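Local coordinates for mandelate racemase/muconate lactonizing enzyme-like protein (Roseovarius sp. TM1035, PDB 3RCY) that is of unconfirmed function but, as a magnesium-binding member of the enolase superfamily, probably abstracts a proton from a carbon next to a substrate carboxylate, at residues 220-225 / 232-237; 236-239 / 245-248; 267-272 / 279-284. All blocks are in the same frame, centred on the assembly; numbering follows the deposited sequence.

Contact 1: 220-225 / 232-237. With MG (magnesium ion), chain I.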
loop_
_atom_site.group_PDB
_atom_site.type_symbol
_atom_site.label_atom_id
_atom_site.label_comp_id
_atom_site.label_asym_id
_atom_site.label_seq_id
_atom_site.Cartn_x
_atom_site.Cartn_y
_atom_site.Cartn_z
ATOM N N ILE A 220 -15.199 -17.765 2.722
ATOM C CA ILE A 220 -13.886 -18.310 3.075
ATOM C C ILE A 220 -14.004 -19.664 3.793
ATOM O O ILE A 220 -13.276 -20.599 3.463
ATOM C CB ILE A 220 -13.038 -17.287 3.876
ATOM C CG1 ILE A 220 -12.692 -16.086 2.972
ATOM C CG2 ILE A 220 -11.746 -17.937 4.431
ATOM C CD1 ILE A 220 -12.260 -14.825 3.726
ATOM N N ARG A 221 -14.929 -19.778 4.747
ATOM C CA ARG A 221 -15.150 -21.061 5.428
ATOM C C ARG A 221 -15.599 -22.165 4.458
ATOM O O ARG A 221 -15.131 -23.299 4.549
ATOM C CB ARG A 221 -16.144 -20.918 6.573
ATOM C CG ARG A 221 -15.626 -20.068 7.735
ATOM C CD ARG A 221 -16.542 -20.178 8.950
ATOM N NE ARG A 221 -16.800 -21.570 9.307
ATOM C CZ ARG A 221 -18.005 -22.126 9.409
ATOM N NH1 ARG A 221 -19.113 -21.406 9.212
ATOM N NH2 ARG A 221 -18.096 -23.408 9.733
ATOM N N LEU A 222 -16.492 -21.828 3.529
ATOM C CA LEU A 222 -16.955 -22.814 2.544
ATOM C C LEU A 222 -15.852 -23.141 1.541
ATOM O O LEU A 222 -15.608 -24.314 1.223
ATOM C CB LEU A 222 -18.223 -22.339 1.822
ATOM C CG LEU A 222 -18.699 -23.225 0.660
ATOM C CD1 LEU A 222 -19.239 -24.551 1.167
ATOM C CD2 LEU A 222 -19.754 -22.507 -0.157
ATOM N N GLY A 223 -15.192 -22.099 1.054
ATOM C CA GLY A 223 -14.082 -22.239 0.116
ATOM C C GLY A 223 -13.002 -23.184 0.607
ATOM O O GLY A 223 -12.605 -24.097 -0.116
ATOM N N GLN A 224 -12.524 -22.976 1.837
ATOM C CA GLN A 224 -11.436 -23.793 2.361
ATOM C C GLN A 224 -11.805 -25.284 2.462
ATOM O O GLN A 224 -10.953 -26.150 2.264
ATOM C CB GLN A 224 -10.903 -23.230 3.694
ATOM C CG GLN A 224 -11.798 -23.440 4.909
ATOM C CD GLN A 224 -11.277 -22.703 6.137
ATOM O OE1 GLN A 224 -10.696 -23.310 7.040
ATOM N NE2 GLN A 224 -11.464 -21.386 6.161
ATOM N N ALA A 225 -13.085 -25.563 2.723
ATOM C CA ALA A 225 -13.590 -26.932 2.850
ATOM C C ALA A 225 -13.564 -27.721 1.537
ATOM O O ALA A 225 -13.378 -28.933 1.546
ATOM C CB ALA A 225 -15.002 -26.923 3.434
ATOM N N LEU A 232 -11.995 -26.047 -10.329
ATOM C CA LEU A 232 -11.363 -25.122 -11.270
ATOM C C LEU A 232 -11.684 -23.662 -10.932
ATOM O O LEU A 232 -10.835 -22.788 -11.087
ATOM C CB LEU A 232 -11.742 -25.464 -12.718
ATOM C CG LEU A 232 -11.083 -24.657 -13.851
ATOM C CD1 LEU A 232 -11.012 -25.470 -15.109
ATOM C CD2 LEU A 232 -11.841 -23.346 -14.129
ATOM N N TRP A 233 -12.915 -23.399 -10.496
ATOM C CA TRP A 233 -13.269 -22.065 -10.018
ATOM C C TRP A 233 -14.318 -22.083 -8.912
ATOM O O TRP A 233 -15.006 -23.080 -8.709
ATOM C CB TRP A 233 -13.666 -21.096 -11.160
ATOM C CG TRP A 233 -15.059 -21.244 -11.773
ATOM C CD1 TRP A 233 -16.265 -21.315 -11.114
ATOM C CD2 TRP A 233 -15.372 -21.265 -13.175
ATOM N NE1 TRP A 233 -17.301 -21.408 -12.026
ATOM C CE2 TRP A 233 -16.778 -21.376 -13.294
ATOM C CE3 TRP A 233 -14.599 -21.209 -14.343
ATOM C CZ2 TRP A 233 -17.424 -21.440 -14.536
ATOM C CZ3 TRP A 233 -15.245 -21.273 -15.582
ATOM C CH2 TRP A 233 -16.643 -21.384 -15.662
ATOM N N TYR A 234 -14.397 -20.949 -8.224
ATOM C CA TYR A 234 -15.329 -20.674 -7.154
ATOM C C TYR A 234 -16.067 -19.438 -7.650
ATOM O O TYR A 234 -15.498 -18.340 -7.703
ATOM C CB TYR A 234 -14.531 -20.376 -5.875
ATOM C CG TYR A 234 -15.287 -20.222 -4.571
ATOM C CD1 TYR A 234 -16.634 -20.606 -4.439
ATOM C CD2 TYR A 234 -14.631 -19.723 -3.442
ATOM C CE1 TYR A 234 -17.295 -20.476 -3.229
ATOM C CE2 TYR A 234 -15.282 -19.581 -2.231
ATOM C CZ TYR A 234 -16.610 -19.966 -2.124
ATOM O OH TYR A 234 -17.241 -19.837 -0.912
ATOM N N GLU A 235 -17.323 -19.629 -8.047
ATOM C CA GLU A 235 -18.087 -18.585 -8.724
ATOM C C GLU A 235 -18.843 -17.691 -7.747
ATOM O O GLU A 235 -19.389 -18.172 -6.760
ATOM C CB GLU A 235 -19.070 -19.231 -9.703
ATOM C CG GLU A 235 -19.828 -18.256 -10.591
ATOM C CD GLU A 235 -20.414 -18.939 -11.823
ATOM O OE1 GLU A 235 -19.901 -20.009 -12.220
ATOM O OE2 GLU A 235 -21.376 -18.393 -12.401
ATOM N N GLU A 236 -18.867 -16.389 -8.012
ATOM C CA GLU A 236 -19.654 -15.448 -7.191
ATOM C C GLU A 236 -19.703 -15.846 -5.701
ATOM O O GLU A 236 -20.769 -16.142 -5.168
ATOM C CB GLU A 236 -21.083 -15.341 -7.735
ATOM C CG GLU A 236 -21.198 -14.656 -9.097
ATOM C CD GLU A 236 -22.560 -14.004 -9.279
ATOM O OE1 GLU A 236 -23.578 -14.735 -9.233
ATOM O OE2 GLU A 236 -22.611 -12.759 -9.445
ATOM N N PRO A 237 -18.546 -15.873 -5.022
ATOM C CA PRO A 237 -18.598 -16.335 -3.621
ATOM C C PRO A 237 -19.366 -15.383 -2.686
ATOM O O PRO A 237 -19.848 -15.805 -1.624
ATOM C CB PRO A 237 -17.120 -16.402 -3.219
ATOM C CG PRO A 237 -16.410 -15.494 -4.198
ATOM C CD PRO A 237 -17.167 -15.623 -5.479
HETATM MG MG MG I . -23.551 -18.253 -12.041
HETATM O O HOH W 1 -23.587 -17.383 -9.888
HETATM O O HOH W 2 -23.492 -20.207 -10.964
HETATM O O HOH W 3 -24.226 -19.376 -13.985
HETATM O O HOH W 4 -25.770 -17.854 -11.582
#
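Tyr234 and Leu222 both hold CG anti to the backbone N (chi1 -173° and 173°), torsions that send the phenol and the leucine toward each other between strand 233-235 and helix 216-226. With strand 205-208 these form a beta-alpha-beta crossover of the enolase-type barrel. The phenol ends against the backbone of Gly223, with CE2 3.7 Å from Gly223 CA; this close approach leaves little room for a side chain, which fits a glycine here. Leu222 meets the hydroxyl end obliquely, its CD2 3.7 Å from Tyr234 OH, while OH itself hydrogen-bonds to the carbonyl of Ala219 one turn earlier in the helix. On one ring face lies Pro237 CB, 3.7 Å above the plane and toward the rim. A leucine in place of Tyr234 would probably leave the Ala219 carbonyl without this hydroxyl and open a gap beside Gly223. Glu235, next on the strand, belongs to the magnesium site: it and Glu261 bind the metal, four waters complete its shell, and Lys166 pairs with Glu235 OE1. One of those waters donates to Glu236 OE1, and Glu235 OE2 sits 2.2 Å from the metal.

Contact 2: 236-239 / 245-248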
loop_
_atom_site.group_PDB
_atom_site.type_symbol
_atom_site.label_atom_id
_atom_site.label_comp_id
_atom_site.label_asym_id
_atom_site.label_seq_id
_atom_site.Cartn_x
_atom_site.Cartn_y
_atom_site.Cartn_z
ATOM N N GLU A 236 -18.867 -16.389 -8.012
ATOM C CA GLU A 236 -19.654 -15.448 -7.191
ATOM C C GLU A 236 -19.703 -15.846 -5.701
ATOM O O GLU A 236 -20.769 -16.142 -5.168
ATOM C CB GLU A 236 -21.083 -15.341 -7.735
ATOM C CG GLU A 236 -21.198 -14.656 -9.097
ATOM C CD GLU A 236 -22.560 -14.004 -9.279
ATOM O OE1 GLU A 236 -23.578 -14.735 -9.233
ATOM O OE2 GLU A 236 -22.611 -12.759 -9.445
ATOM N N PRO A 237 -18.546 -15.873 -5.022
ATOM C CA PRO A 237 -18.598 -16.335 -3.621
ATOM C C PRO A 237 -19.366 -15.383 -2.686
ATOM O O PRO A 237 -19.848 -15.805 -1.624
ATOM C CB PRO A 237 -17.120 -16.402 -3.219
ATOM C CG PRO A 237 -16.410 -15.494 -4.198
ATOM C CD PRO A 237 -17.167 -15.623 -5.479
ATOM N N VAL A 238 -19.462 -14.119 -3.089
ATOM C CA VAL A 238 -20.114 -13.066 -2.312
ATOM C C VAL A 238 -21.031 -12.280 -3.255
ATOM O O VAL A 238 -20.915 -12.427 -4.465
ATOM C CB VAL A 238 -19.076 -12.112 -1.638
ATOM C CG1 VAL A 238 -18.248 -12.857 -0.601
ATOM C CG2 VAL A 238 -18.175 -11.427 -2.676
ATOM N N PRO A 239 -21.958 -11.461 -2.714
ATOM C CA PRO A 239 -22.811 -10.652 -3.601
ATOM C C PRO A 239 -21.993 -9.717 -4.506
ATOM O O PRO A 239 -20.860 -9.380 -4.165
ATOM C CB PRO A 239 -23.667 -9.846 -2.623
ATOM C CG PRO A 239 -23.720 -10.717 -1.379
ATOM C CD PRO A 239 -22.352 -11.321 -1.295
ATOM N N ALA A 245 -14.627 -7.006 -0.914
ATOM C CA ALA A 245 -14.996 -8.237 -0.220
ATOM C C ALA A 245 -14.626 -9.457 -1.046
ATOM O O ALA A 245 -14.153 -10.449 -0.507
ATOM C CB ALA A 245 -16.487 -8.245 0.130
ATOM N N MET A 246 -14.830 -9.386 -2.361
ATOM C CA MET A 246 -14.505 -10.525 -3.209
ATOM C C MET A 246 -12.998 -10.765 -3.309
ATOM O O MET A 246 -12.553 -11.919 -3.342
ATOM C CB MET A 246 -15.130 -10.396 -4.601
ATOM C CG MET A 246 -15.069 -11.714 -5.377
ATOM S SD MET A 246 -15.883 -11.639 -6.970
ATOM C CE MET A 246 -17.605 -11.745 -6.446
ATOM N N ALA A 247 -12.219 -9.683 -3.345
ATOM C CA ALA A 247 -10.763 -9.799 -3.363
ATOM C C ALA A 247 -10.257 -10.425 -2.067
ATOM O O ALA A 247 -9.270 -11.159 -2.083
ATOM C CB ALA A 247 -10.109 -8.445 -3.605
ATOM N N GLN A 248 -10.933 -10.132 -0.951
ATOM C CA GLN A 248 -10.608 -10.777 0.320
ATOM C C GLN A 248 -10.793 -12.290 0.245
ATOM O O GLN A 248 -9.932 -13.044 0.715
ATOM C CB GLN A 248 -11.442 -10.211 1.462
ATOM C CG GLN A 248 -10.985 -8.857 1.975
ATOM C CD GLN A 248 -11.902 -8.336 3.061
ATOM O OE1 GLN A 248 -13.008 -7.856 2.789
ATOM N NE2 GLN A 248 -11.454 -8.439 4.307
#
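Met246 lies across Val238 and Pro237 in the enolase-type barrel, where the beta-alpha loop joining strand 233-235 to helix 243-252 passes over the start of that helix. The methionine leaves the helix with its CB already 3.7 Å from Val238 CG2. Because CG is anti to the backbone N (chi1 -167°), the chain runs out from the helix toward the loop, and CG is near both Val238 CG2 (4.1 Å) and Pro237 CG (4.2 Å). The extended part ends at SD, where chi3 of -77° bends the chain and turns the methyl onto the loop. CE thereby touches Val238 CG2 at 3.8 Å and Pro237 CD at 4.0 Å. Pro237 and Met246 cross at about a right angle, so the flexible thioether is laid against CG and CD of the pyrrolidine ring.

Each residue type fits its place. A methionine, unbranched and bendable at the sulfur, can follow an uneven loop surface; the branched valine presents one methyl to several of its atoms; the proline stiffens the loop just after Glu236, whose backbone lies in the left-handed region. Ala245 is small enough to let the loop come close, and its N is hydrogen-bonded to Asn242 OD1. Val257 and Thr259 of strand 257-259 and Ala277 also pack on Met246, while Asn305 of a second subunit packs on Val238 and Ala245. The Glu236 carboxylate makes a salt bridge with Arg262, and the side chain lies about 4 Å from the magnesium at its nearest atom; its CA stays near the methionine, 4.3 Å from Met246 CE.

Contact 3: 267-272 / 279-284. With RIB (alpha-D-ribofuranose), chain L; RIB (alpha-D-ribofuranose), chain M.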
loop_
_atom_site.group_PDB
_atom_site.type_symbol
_atom_site.label_atom_id
_atom_site.label_comp_id
_atom_site.label_asym_id
_atom_site.label_seq_id
_atom_site.Cartn_x
_atom_site.Cartn_y
_atom_site.Cartn_z
ATOM N N ALA A 267 -16.471 -0.385 -16.935
ATOM C CA ALA A 267 -16.333 0.412 -15.698
ATOM C C ALA A 267 -16.467 -0.444 -14.435
ATOM O O ALA A 267 -15.970 -0.067 -13.379
ATOM C CB ALA A 267 -17.342 1.575 -15.667
ATOM N N GLU A 268 -17.139 -1.589 -14.546
ATOM C CA GLU A 268 -17.285 -2.508 -13.410
ATOM C C GLU A 268 -16.308 -3.670 -13.468
ATOM O O GLU A 268 -15.852 -4.144 -12.432
ATOM C CB GLU A 268 -18.727 -3.018 -13.301
ATOM C CG GLU A 268 -19.668 -1.934 -12.796
ATOM C CD GLU A 268 -21.114 -2.388 -12.603
ATOM O OE1 GLU A 268 -21.431 -3.590 -12.751
ATOM O OE2 GLU A 268 -21.944 -1.511 -12.287
ATOM N N PHE A 269 -15.984 -4.130 -14.677
ATOM C CA PHE A 269 -15.039 -5.239 -14.807
ATOM C C PHE A 269 -13.600 -4.827 -14.513
ATOM O O PHE A 269 -12.832 -5.609 -13.950
ATOM C CB PHE A 269 -15.159 -5.915 -16.169
ATOM C CG PHE A 269 -16.315 -6.862 -16.256
ATOM C CD1 PHE A 269 -16.225 -8.142 -15.708
ATOM C CD2 PHE A 269 -17.516 -6.461 -16.839
ATOM C CE1 PHE A 269 -17.320 -9.019 -15.754
ATOM C CE2 PHE A 269 -18.611 -7.326 -16.900
ATOM C CZ PHE A 269 -18.511 -8.611 -16.352
ATOM N N ALA A 270 -13.249 -3.593 -14.866
ATOM C CA ALA A 270 -11.891 -3.100 -14.629
ATOM C C ALA A 270 -11.458 -3.166 -13.151
ATOM O O ALA A 270 -10.379 -3.687 -12.859
ATOM C CB ALA A 270 -11.713 -1.687 -15.200
ATOM N N PRO A 271 -12.283 -2.642 -12.219
ATOM C CA PRO A 271 -11.924 -2.737 -10.798
ATOM C C PRO A 271 -11.831 -4.172 -10.262
ATOM O O PRO A 271 -11.003 -4.439 -9.391
ATOM C CB PRO A 271 -13.057 -1.982 -10.094
ATOM C CG PRO A 271 -13.555 -1.019 -11.122
ATOM C CD PRO A 271 -13.468 -1.783 -12.412
ATOM N N VAL A 272 -12.663 -5.077 -10.773
ATOM C CA VAL A 272 -12.596 -6.493 -10.395
ATOM C C VAL A 272 -11.198 -7.056 -10.690
ATOM O O VAL A 272 -10.604 -7.739 -9.854
ATOM C CB VAL A 272 -13.696 -7.314 -11.108
ATOM C CG1 VAL A 272 -13.449 -8.816 -10.975
ATOM C CG2 VAL A 272 -15.090 -6.949 -10.554
ATOM N N ALA A 279 -10.207 -13.987 -11.136
ATOM C CA ALA A 279 -9.268 -14.418 -12.165
ATOM C C ALA A 279 -9.998 -14.774 -13.459
ATOM O O ALA A 279 -9.393 -14.844 -14.527
ATOM C CB ALA A 279 -8.486 -15.626 -11.664
ATOM N N ILE A 280 -11.301 -15.011 -13.347
ATOM C CA ILE A 280 -12.127 -15.451 -14.475
ATOM C C ILE A 280 -13.377 -14.574 -14.568
ATOM O O ILE A 280 -14.124 -14.454 -13.598
ATOM C CB ILE A 280 -12.498 -16.952 -14.334
ATOM C CG1 ILE A 280 -11.225 -17.822 -14.419
ATOM C CG2 ILE A 280 -13.539 -17.377 -15.395
ATOM C CD1 ILE A 280 -11.318 -19.186 -13.701
ATOM N N LEU A 281 -13.585 -13.951 -15.728
ATOM C CA LEU A 281 -14.692 -13.009 -15.897
ATOM C C LEU A 281 -15.832 -13.646 -16.675
ATOM O O LEU A 281 -15.613 -14.218 -17.738
ATOM C CB LEU A 281 -14.224 -11.716 -16.592
ATOM C CG LEU A 281 -13.056 -10.959 -15.938
ATOM C CD1 LEU A 281 -12.719 -9.676 -16.706
ATOM C CD2 LEU A 281 -13.296 -10.657 -14.443
ATOM N N GLN A 282 -17.047 -13.517 -16.142
ATOM C CA GLN A 282 -18.217 -14.198 -16.692
ATOM C C GLN A 282 -19.337 -13.222 -17.060
ATOM O O GLN A 282 -20.449 -13.316 -16.522
ATOM C CB GLN A 282 -18.733 -15.235 -15.687
ATOM C CG GLN A 282 -17.668 -16.220 -15.198
ATOM C CD GLN A 282 -18.141 -17.027 -14.012
ATOM O OE1 GLN A 282 -18.528 -16.471 -12.977
ATOM N NE2 GLN A 282 -18.107 -18.348 -14.148
ATOM N N PRO A 283 -19.061 -12.279 -17.982
ATOM C CA PRO A 283 -20.135 -11.345 -18.292
ATOM C C PRO A 283 -21.262 -12.054 -19.023
ATOM O O PRO A 283 -21.029 -13.035 -19.751
ATOM C CB PRO A 283 -19.475 -10.350 -19.236
ATOM C CG PRO A 283 -18.432 -11.187 -19.976
ATOM C CD PRO A 283 -17.917 -12.147 -18.908
ATOM N N ALA A 284 -22.481 -11.591 -18.782
ATOM C CA ALA A 284 -23.588 -11.931 -19.655
ATOM C C ALA A 284 -23.627 -10.839 -20.718
ATOM O O ALA A 284 -23.939 -9.683 -20.410
ATOM C CB ALA A 284 -24.899 -11.969 -18.862
HETATM O O5 RIB L . -17.785 1.868 -12.351
HETATM C C5 RIB L . -17.648 1.390 -11.009
HETATM C C4 RIB L . -18.857 1.856 -10.218
HETATM O O4 RIB L . -18.445 2.842 -9.273
HETATM C C3 RIB L . -19.865 2.501 -11.147
HETATM O O3 RIB L . -21.068 1.711 -11.166
HETATM C C2 RIB L . -20.044 3.922 -10.632
HETATM O O2 RIB L . -21.412 4.233 -10.401
HETATM C C1 RIB L . -19.298 3.986 -9.309
HETATM O O1 RIB L . -18.528 5.195 -9.165
HETATM O O5 RIB M . -21.070 -0.802 -5.712
HETATM C C5 RIB M . -19.855 -0.952 -6.454
HETATM C C4 RIB M . -20.185 -1.665 -7.753
HETATM O O4 RIB M . -19.063 -2.423 -8.199
HETATM C C3 RIB M . -21.303 -2.667 -7.560
HETATM O O3 RIB M . -22.532 -2.105 -7.984
HETATM C C2 RIB M . -20.962 -3.817 -8.463
HETATM O O2 RIB M . -21.706 -3.710 -9.672
HETATM C C1 RIB M . -19.484 -3.670 -8.761
HETATM O O1 RIB M . -18.764 -4.764 -8.179
#
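Phe269 and Leu281 face each other with their CA atoms 7.9 Å apart, where helix 266-274 lies beside strand 280-281; the helix is kinked at Pro271, whose N makes no bond to the preceding turn. Together with strand 257-259 they form a beta-alpha-beta unit of the enolase-type barrel, in which helix side chains fill the layer around the central sheet.

Phe269 makes most of the contact. With CG anti to the carbonyl carbon (chi1 -79°), the ring swings toward the strand and meets the other segment at two points. Near the base of the ring, Phe269 CD1 is 4.0 Å from Leu281 CD1 and 4.1 Å from Leu281 CD2, the two side chains sliding past each other in opposite directions. At the far end, Phe269 CZ comes 3.5 Å from Pro283 CB, the two side chains crossing at about a right angle. One turn on, Val272 CG1 rests 3.9 Å from Leu281 CD2, so the forked leucine is gripped by two helix residues. A ring long enough to reach both Leu281 on the strand and Pro283 in the loop after it suits Phe269, whereas the compact Val272 meets only the CD2 branch of Leu281. Val297 of helix 290-302 packs on both Phe269 and Leu281, and Met294 lies on Pro283.

Ala267 and Glu268 meet the two bound riboses. One ribose donates from O5 to the carbonyl O of Ala267 at 2.8 Å. Glu268, its chain extended, offers a carboxylate that is also in a salt bridge with Arg86 of a fourth subunit, which would favour its ionised form. The second ribose makes a weak hydrogen bond from its O2 to Glu268 OE1, 3.1 Å apart.

Overall arrangement
All three contacts are buried in the barrel domain. Contacts 2 and 3 are apolar where their segments meet; contact 1 is mixed, its tyrosine hydroxyl paired with Ala219. Contacts 1 and 3 each join a helix to the strand that follows it, on two strands of the same sheet with strand 257-259 between them; contact 2 ties the loop leaving the strand of contact 1 to the next helix, and shares Glu236 and Pro237 with it. Contact 1 alone binds the metal directly, through Glu235. Gln282 of contact 3 hydrogen-bonds to that carboxylate, linking units whose centres are about 18 Å apart. Contact 3 adds ribose binding at Ala267 and Glu268, and the fourth subunit reaches both it and contact 2.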